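Local coordinates for 3-oxoacyl-[acyl-carrier protein] synthase (PDB 1UB7), which probably catalyses the first condensation of fatty acid synthesis, joining an acetyl group from acetyl-CoA to two carbons of malonyl-ACP, at residues A[76-81]-A[277-282]; A[187-192]-A[206-211]. All blocks are in the same frame, centred on the assembly; numbering follows the deposited sequence.

In the fold
Interaction 1 spans most of the enzyme. The chain first passes through strand 72-78, whose last residues and the loop after them, 76-81, make the contact, and some two hundred residues later returns at 277-282, on the way into helix 281-292, to close a long loop. Within that loop lies interaction 2, a short one: residues 187-192 run out, thirteen residues without helix or strand follow, and 206-211 comes back alongside just before helix 211-233. The first contact ties the five-stranded sheet to the C-terminal part near the centre of the chain; the second builds a small ribbon farther out. Their centres are about 16 Å apart and they do not touch, yet both reach the second subunit.

Interaction 1. Residues A[76-81]-A[277-282]; sequences IVATNT and TSTASI
Thr279 meets Ala78 through its whole side chain, and its hydroxyl makes the hydrogen bond of this contact. CB comes first, 3.5 Å from the carbonyl oxygen O of Ala78. From there the side chain forks. OG1 donates to the same O of Ala78 at 3.0 Å, reaching it from above the carbonyl plane, 45° out of it. The other branch, CG2, rests against CB of Ala78 at 4.1 Å and also lies 4.0 Å from ND2 of Asn80. With chi1 at 54°, OG1 stands between the backbone N and the carbonyl carbon, which turns the hydroxyl to the carbonyl of Ala78 while the methyl stays beside the backbone N. Threonine suits the place because one branch binds and the other packs; alanine suits position 78 because its small side chain lets the two segments close up.

Asn80 brings its amide across the Thr279 side chain at a slant. ND2 is 4.0 Å from OG of Ser278, so the two do not bond directly; both instead hydrogen-bond to OE2 of Glu138, one carboxylate oxygen holding the two segments together. The amide's rotation is fixed from its other end too, as OD1 takes the backbone N of Gly109. CB of Thr79 points away from 277-282, and its OG1 accepts from N of Thr81 at 3.1 Å in an ST turn and also bonds to O of Ala137. Ser278 is a neighbour of Asn276 and His246, both predicted active-site residues, so this buried contact borders the probable catalytic centre. Strand 72-78 lies between strands 131-138 and 102-107 in the five-stranded sheet, and beyond Thr279 the chain enters helix 281-292, where Ile282 packs on helix 112-125.

Interaction 2. Residues A[187-192]-A[206-211]; sequences ELYHAC and RLYMNG
Residues 187-190 and 206-210 run antiparallel, 170° apart. Tyr189 and Tyr208 form a hydrogen-bonded pair: N of Tyr208 gives to O of Tyr189 at 3.0 Å, nearly straight at 176°, and N of Tyr189 returns a bond to O of Tyr208. Leu188 and Met209 make the adjoining non-hydrogen-bonded pair, and N of Asn210 reaches O of Glu187 at 2.9 Å.

The tyrosines share one face. CG of Tyr189 sits between its backbone N and carbonyl carbon (chi1 61°), which brings the ring against Tyr208; CZ comes 3.3 Å from CD2 of Tyr208, with the planes oblique, while CB of Tyr208 makes an off-centre CH-pi contact with the Tyr189 ring. Were Tyr189 an alanine, the Tyr208 ring would probably lose its aromatic neighbour and be set free to turn. On the other face, branched Leu188 lies beside the longer, more flexible Met209, both apolar. Asn210, a residue apt for an N-cap, weakly caps helix 211-233 through OD1.

This is a two-stranded antiparallel ribbon, and His190 and Ala191 extend it into a ladder with a strand of the second subunit.

Interaction 1. Residues A[76-81]-A[277-282]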
ATOM      1  N   ILE A  76      -2.477  -6.603  -6.016  1.00 28.57           N
ATOM      2  CA  ILE A  76      -1.663  -5.812  -5.119  1.00 28.01           C
ATOM      3  C   ILE A  76      -0.378  -5.493  -5.867  1.00 31.76           C
ATOM      4  O   ILE A  76       0.326  -6.411  -6.319  1.00 29.71           O
ATOM      5  CB  ILE A  76      -1.242  -6.584  -3.869  1.00 28.08           C
ATOM      6  CG1 ILE A  76      -2.456  -7.025  -3.048  1.00 26.93           C
ATOM      7  CG2 ILE A  76      -0.352  -5.691  -3.030  1.00 22.63           C
ATOM      8  CD1 ILE A  76      -2.079  -7.936  -1.827  1.00 24.05           C
ATOM      9  N   VAL A  77      -0.074  -4.211  -6.019  1.00 26.14           N
ATOM     10  CA  VAL A  77       1.168  -3.840  -6.689  1.00 26.76           C
ATOM     11  C   VAL A  77       2.168  -3.311  -5.661  1.00 27.30           C
ATOM     12  O   VAL A  77       1.966  -2.254  -5.062  1.00 28.18           O
ATOM     13  CB  VAL A  77       0.948  -2.752  -7.768  1.00 27.23           C
ATOM     14  CG1 VAL A  77       2.289  -2.167  -8.202  1.00 27.46           C
ATOM     15  CG2 VAL A  77       0.232  -3.357  -8.995  1.00 24.82           C
ATOM     16  N   ALA A  78       3.232  -4.057  -5.420  1.00 20.98           N
ATOM     17  CA  ALA A  78       4.242  -3.578  -4.486  1.00 25.98           C
ATOM     18  C   ALA A  78       5.172  -2.716  -5.319  1.00 30.40           C
ATOM     19  O   ALA A  78       5.822  -3.206  -6.248  1.00 34.59           O
ATOM     20  CB  ALA A  78       4.997  -4.733  -3.875  1.00 19.73           C
ATOM     21  N   THR A  79       5.201  -1.427  -5.011  1.00 34.23           N
ATOM     22  CA  THR A  79       6.047  -0.489  -5.734  1.00 34.66           C
ATOM     23  C   THR A  79       6.348   0.697  -4.843  1.00 37.35           C
ATOM     24  O   THR A  79       5.713   0.875  -3.802  1.00 42.05           O
ATOM     25  CB  THR A  79       5.343   0.036  -7.012  1.00 40.85           C
ATOM     26  OG1 THR A  79       6.255   0.856  -7.762  1.00 29.12           O
ATOM     27  CG2 THR A  79       4.091   0.860  -6.643  1.00 29.36           C
ATOM     28  N   ASN A  80       7.321   1.501  -5.255  1.00 39.22           N
ATOM     29  CA  ASN A  80       7.688   2.710  -4.519  1.00 38.12           C
ATOM     30  C   ASN A  80       7.792   3.854  -5.524  1.00 37.17           C
ATOM     31  O   ASN A  80       8.190   4.970  -5.188  1.00 37.44           O
ATOM     32  CB  ASN A  80       9.010   2.502  -3.776  1.00 43.44           C
ATOM     33  CG  ASN A  80       8.897   1.459  -2.666  1.00 46.53           C
ATOM     34  OD1 ASN A  80       8.366   1.731  -1.581  1.00 55.25           O
ATOM     35  ND2 ASN A  80       9.386   0.257  -2.938  1.00 40.41           N
ATOM     36  N   THR A  81       7.433   3.559  -6.773  1.00 34.70           N
ATOM     37  CA  THR A  81       7.441   4.556  -7.829  1.00 34.80           C
ATOM     38  C   THR A  81       6.156   4.454  -8.651  1.00 39.22           C
ATOM     39  O   THR A  81       6.209   4.327  -9.869  1.00 38.19           O
ATOM     40  CB  THR A  81       8.675   4.412  -8.790  1.00 37.17           C
ATOM     41  OG1 THR A  81       8.711   3.098  -9.358  1.00 33.62           O
ATOM     42  CG2 THR A  81       9.984   4.681  -8.030  1.00 32.87           C
ATOM     43  N   THR A 277      16.557  -3.964  -8.864  1.00 49.14           N
ATOM     44  CA  THR A 277      15.212  -3.674  -9.363  1.00 47.98           C
ATOM     45  C   THR A 277      14.184  -3.600  -8.247  1.00 43.32           C
ATOM     46  O   THR A 277      12.989  -3.725  -8.485  1.00 47.55           O
ATOM     47  CB  THR A 277      14.730  -4.726 -10.346  1.00 44.85           C
ATOM     48  OG1 THR A 277      14.682  -6.000  -9.688  1.00 35.76           O
ATOM     49  CG2 THR A 277      15.649  -4.769 -11.549  1.00 42.47           C
ATOM     50  N   SER A 278      14.661  -3.427  -7.025  1.00 41.84           N
ATOM     51  CA  SER A 278      13.783  -3.278  -5.885  1.00 37.55           C
ATOM     52  C   SER A 278      12.772  -4.404  -5.738  1.00 35.31           C
ATOM     53  O   SER A 278      13.139  -5.572  -5.698  1.00 38.22           O
ATOM     54  CB  SER A 278      13.064  -1.938  -5.999  1.00 41.24           C
ATOM     55  OG  SER A 278      12.290  -1.680  -4.851  1.00 52.38           O
ATOM     56  N   THR A 279      11.495  -4.049  -5.648  1.00 31.88           N
ATOM     57  CA  THR A 279      10.438  -5.051  -5.489  1.00 33.11           C
ATOM     58  C   THR A 279      10.395  -6.125  -6.580  1.00 31.75           C
ATOM     59  O   THR A 279       9.927  -7.233  -6.328  1.00 36.08           O
ATOM     60  CB  THR A 279       9.039  -4.385  -5.402  1.00 37.55           C
ATOM     61  OG1 THR A 279       8.839  -3.519  -6.531  1.00 32.48           O
ATOM     62  CG2 THR A 279       8.912  -3.583  -4.112  1.00 34.58           C
ATOM     63  N   ALA A 280      10.882  -5.814  -7.782  1.00 26.61           N
ATOM     64  CA  ALA A 280      10.879  -6.786  -8.877  1.00 30.28           C
ATOM     65  C   ALA A 280      12.032  -7.769  -8.784  1.00 32.13           C
ATOM     66  O   ALA A 280      12.060  -8.791  -9.468  1.00 38.08           O
ATOM     67  CB  ALA A 280      10.943  -6.063 -10.225  1.00 29.32           C
ATOM     68  N   SER A 281      12.974  -7.456  -7.910  1.00 36.41           N
ATOM     69  CA  SER A 281      14.183  -8.239  -7.740  1.00 31.25           C
ATOM     70  C   SER A 281      13.994  -9.745  -7.577  1.00 36.26           C
ATOM     71  O   SER A 281      14.513 -10.548  -8.362  1.00 34.36           O
ATOM     72  CB  SER A 281      14.949  -7.671  -6.550  1.00 33.67           C
ATOM     73  OG  SER A 281      16.285  -8.105  -6.565  1.00 52.72           O
ATOM     74  N   ILE A 282      13.260 -10.128  -6.545  1.00 30.63           N
ATOM     75  CA  ILE A 282      13.035 -11.531  -6.273  1.00 33.27           C
ATOM     76  C   ILE A 282      12.199 -12.233  -7.343  1.00 32.20           C
ATOM     77  O   ILE A 282      12.513 -13.360  -7.743  1.00 37.83           O
ATOM     78  CB  ILE A 282      12.433 -11.679  -4.869  1.00 35.96           C
ATOM     79  CG1 ILE A 282      13.487 -11.209  -3.854  1.00 38.54           C
ATOM     80  CG2 ILE A 282      11.994 -13.105  -4.626  1.00 32.60           C
ATOM     81  CD1 ILE A 282      13.026 -11.144  -2.421  1.00 41.88           C
TER

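Interaction 2. Residues A[187-192]-A[206-211]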
ATOM      1  N   GLU A 187      18.274   6.833   6.751  1.00 80.11           N
ATOM      2  CA  GLU A 187      19.278   6.035   6.035  1.00 79.11           C
ATOM      3  C   GLU A 187      18.986   5.769   4.557  1.00 78.54           C
ATOM      4  O   GLU A 187      19.895   5.457   3.785  1.00 72.63           O
ATOM      5  CB  GLU A 187      19.465   4.699   6.755  1.00 79.98           C
ATOM      6  CG  GLU A 187      19.626   4.848   8.255  1.00 87.98           C
ATOM      7  CD  GLU A 187      20.919   5.548   8.641  1.00 92.50           C
ATOM      8  OE1 GLU A 187      21.392   6.413   7.868  1.00 91.32           O
ATOM      9  OE2 GLU A 187      21.451   5.240   9.731  1.00 94.89           O
ATOM     10  N   LEU A 188      17.720   5.878   4.171  1.00 78.20           N
ATOM     11  CA  LEU A 188      17.306   5.652   2.789  1.00 78.25           C
ATOM     12  C   LEU A 188      15.929   6.284   2.595  1.00 77.11           C
ATOM     13  O   LEU A 188      14.993   5.973   3.335  1.00 76.52           O
ATOM     14  CB  LEU A 188      17.258   4.142   2.492  1.00 72.58           C
ATOM     15  CG  LEU A 188      16.852   3.664   1.091  1.00 68.34           C
ATOM     16  CD1 LEU A 188      17.721   4.316   0.016  1.00 64.25           C
ATOM     17  CD2 LEU A 188      16.973   2.153   1.034  1.00 66.08           C
ATOM     18  N   TYR A 189      15.809   7.172   1.606  1.00 78.11           N
ATOM     19  CA  TYR A 189      14.545   7.857   1.346  1.00 74.02           C
ATOM     20  C   TYR A 189      14.496   8.736   0.083  1.00 73.67           C
ATOM     21  O   TYR A 189      15.494   8.947  -0.611  1.00 69.67           O
ATOM     22  CB  TYR A 189      14.182   8.724   2.565  1.00 74.63           C
ATOM     23  CG  TYR A 189      15.203   9.807   2.875  1.00 77.77           C
ATOM     24  CD1 TYR A 189      15.356  10.914   2.031  1.00 75.51           C
ATOM     25  CD2 TYR A 189      16.048   9.702   3.985  1.00 78.06           C
ATOM     26  CE1 TYR A 189      16.323  11.884   2.278  1.00 77.68           C
ATOM     27  CE2 TYR A 189      17.021  10.669   4.242  1.00 78.45           C
ATOM     28  CZ  TYR A 189      17.154  11.756   3.382  1.00 78.40           C
ATOM     29  OH  TYR A 189      18.117  12.711   3.615  1.00 73.86           O
ATOM     30  N   HIS A 190      13.295   9.236  -0.184  1.00 74.90           N
ATOM     31  CA  HIS A 190      12.984  10.139  -1.287  1.00 77.21           C
ATOM     32  C   HIS A 190      11.609  10.710  -0.924  1.00 79.15           C
ATOM     33  O   HIS A 190      10.585  10.023  -1.025  1.00 78.93           O
ATOM     34  CB  HIS A 190      12.911   9.402  -2.631  1.00 73.56           C
ATOM     35  CG  HIS A 190      12.489  10.278  -3.775  1.00 71.71           C
ATOM     36  ND1 HIS A 190      11.218  10.803  -3.884  1.00 67.77           N
ATOM     37  CD2 HIS A 190      13.178  10.743  -4.846  1.00 69.90           C
ATOM     38  CE1 HIS A 190      11.142  11.551  -4.971  1.00 68.28           C
ATOM     39  NE2 HIS A 190      12.318  11.531  -5.572  1.00 70.33           N
ATOM     40  N   ALA A 191      11.594  11.961  -0.476  1.00 77.86           N
ATOM     41  CA  ALA A 191      10.354  12.610  -0.073  1.00 78.43           C
ATOM     42  C   ALA A 191       9.251  12.520  -1.126  1.00 78.42           C
ATOM     43  O   ALA A 191       9.468  12.051  -2.251  1.00 78.08           O
ATOM     44  CB  ALA A 191      10.626  14.071   0.267  1.00 78.54           C
ATOM     45  N   CYS A 192       8.060  12.958  -0.732  1.00 76.35           N
ATOM     46  CA  CYS A 192       6.900  12.983  -1.620  1.00 73.04           C
ATOM     47  C   CYS A 192       6.031  14.182  -1.256  1.00 68.48           C
ATOM     48  O   CYS A 192       5.883  15.110  -2.045  1.00 67.97           O
ATOM     49  CB  CYS A 192       6.074  11.699  -1.500  1.00 72.46           C
ATOM     50  SG  CYS A 192       4.619  11.693  -2.592  1.00 69.26           S
ATOM     51  N   ARG A 206      15.628  14.303  -4.371  1.00117.89           N
ATOM     52  CA  ARG A 206      16.278  13.156  -5.000  1.00114.37           C
ATOM     53  C   ARG A 206      16.561  11.989  -4.061  1.00110.19           C
ATOM     54  O   ARG A 206      16.628  12.148  -2.837  1.00109.02           O
ATOM     55  CB  ARG A 206      17.572  13.589  -5.700  1.00117.36           C
ATOM     56  CG  ARG A 206      17.325  14.279  -7.035  1.00122.65           C
ATOM     57  CD  ARG A 206      16.536  13.367  -7.974  1.00125.41           C
ATOM     58  NE  ARG A 206      16.025  14.075  -9.147  1.00127.91           N
ATOM     59  CZ  ARG A 206      15.268  13.518 -10.089  1.00128.78           C
ATOM     60  NH1 ARG A 206      14.925  12.238 -10.004  1.00128.95           N
ATOM     61  NH2 ARG A 206      14.847  14.243 -11.118  1.00127.27           N
ATOM     62  N   LEU A 207      16.720  10.811  -4.657  1.00101.84           N
ATOM     63  CA  LEU A 207      16.982   9.586  -3.917  1.00 94.65           C
ATOM     64  C   LEU A 207      18.283   9.693  -3.130  1.00 95.74           C
ATOM     65  O   LEU A 207      19.333   9.984  -3.704  1.00 98.13           O
ATOM     66  CB  LEU A 207      17.056   8.413  -4.896  1.00 86.18           C
ATOM     67  CG  LEU A 207      16.863   6.992  -4.363  1.00 81.06           C
ATOM     68  CD1 LEU A 207      16.775   6.046  -5.534  1.00 79.18           C
ATOM     69  CD2 LEU A 207      18.001   6.597  -3.443  1.00 77.89           C
ATOM     70  N   TYR A 208      18.205   9.464  -1.817  1.00 95.41           N
ATOM     71  CA  TYR A 208      19.378   9.510  -0.935  1.00 93.64           C
ATOM     72  C   TYR A 208      19.617   8.165  -0.237  1.00 95.82           C
ATOM     73  O   TYR A 208      18.663   7.481   0.151  1.00 94.14           O
ATOM     74  CB  TYR A 208      19.218  10.594   0.138  1.00 90.51           C
ATOM     75  CG  TYR A 208      20.211  10.437   1.269  1.00 86.53           C
ATOM     76  CD1 TYR A 208      21.566  10.693   1.069  1.00 89.18           C
ATOM     77  CD2 TYR A 208      19.811   9.943   2.512  1.00 86.08           C
ATOM     78  CE1 TYR A 208      22.500  10.455   2.076  1.00 89.95           C
ATOM     79  CE2 TYR A 208      20.735   9.700   3.525  1.00 83.40           C
ATOM     80  CZ  TYR A 208      22.078   9.956   3.299  1.00 87.32           C
ATOM     81  OH  TYR A 208      23.009   9.702   4.282  1.00 84.86           O
ATOM     82  N   MET A 209      20.889   7.797  -0.062  1.00 95.62           N
ATOM     83  CA  MET A 209      21.230   6.536   0.598  1.00 94.72           C
ATOM     84  C   MET A 209      22.531   6.577   1.420  1.00 91.64           C
ATOM     85  O   MET A 209      23.567   7.066   0.961  1.00 91.53           O
ATOM     86  CB  MET A 209      21.312   5.403  -0.442  1.00 95.53           C
ATOM     87  CG  MET A 209      21.270   3.987   0.157  1.00100.46           C
ATOM     88  SD  MET A 209      21.503   2.629  -1.044  1.00102.11           S
ATOM     89  CE  MET A 209      19.800   2.286  -1.586  1.00103.57           C
ATOM     90  N   ASN A 210      22.447   6.064   2.645  1.00 87.93           N
ATOM     91  CA  ASN A 210      23.575   5.976   3.570  1.00 83.04           C
ATOM     92  C   ASN A 210      24.045   4.532   3.419  1.00 83.23           C
ATOM     93  O   ASN A 210      23.778   3.693   4.281  1.00 83.87           O
ATOM     94  CB  ASN A 210      23.096   6.217   5.012  1.00 83.29           C
ATOM     95  CG  ASN A 210      24.242   6.401   6.008  1.00 84.37           C
ATOM     96  OD1 ASN A 210      25.166   5.585   6.090  1.00 78.18           O
ATOM     97  ND2 ASN A 210      24.172   7.479   6.782  1.00 83.38           N
ATOM     98  N   GLY A 211      24.725   4.246   2.313  1.00 80.52           N
ATOM     99  CA  GLY A 211      25.202   2.899   2.044  1.00 80.51           C
ATOM    100  C   GLY A 211      25.886   2.120   3.162  1.00 81.18           C
ATOM    101  O   GLY A 211      25.584   0.944   3.380  1.00 79.07           O
TER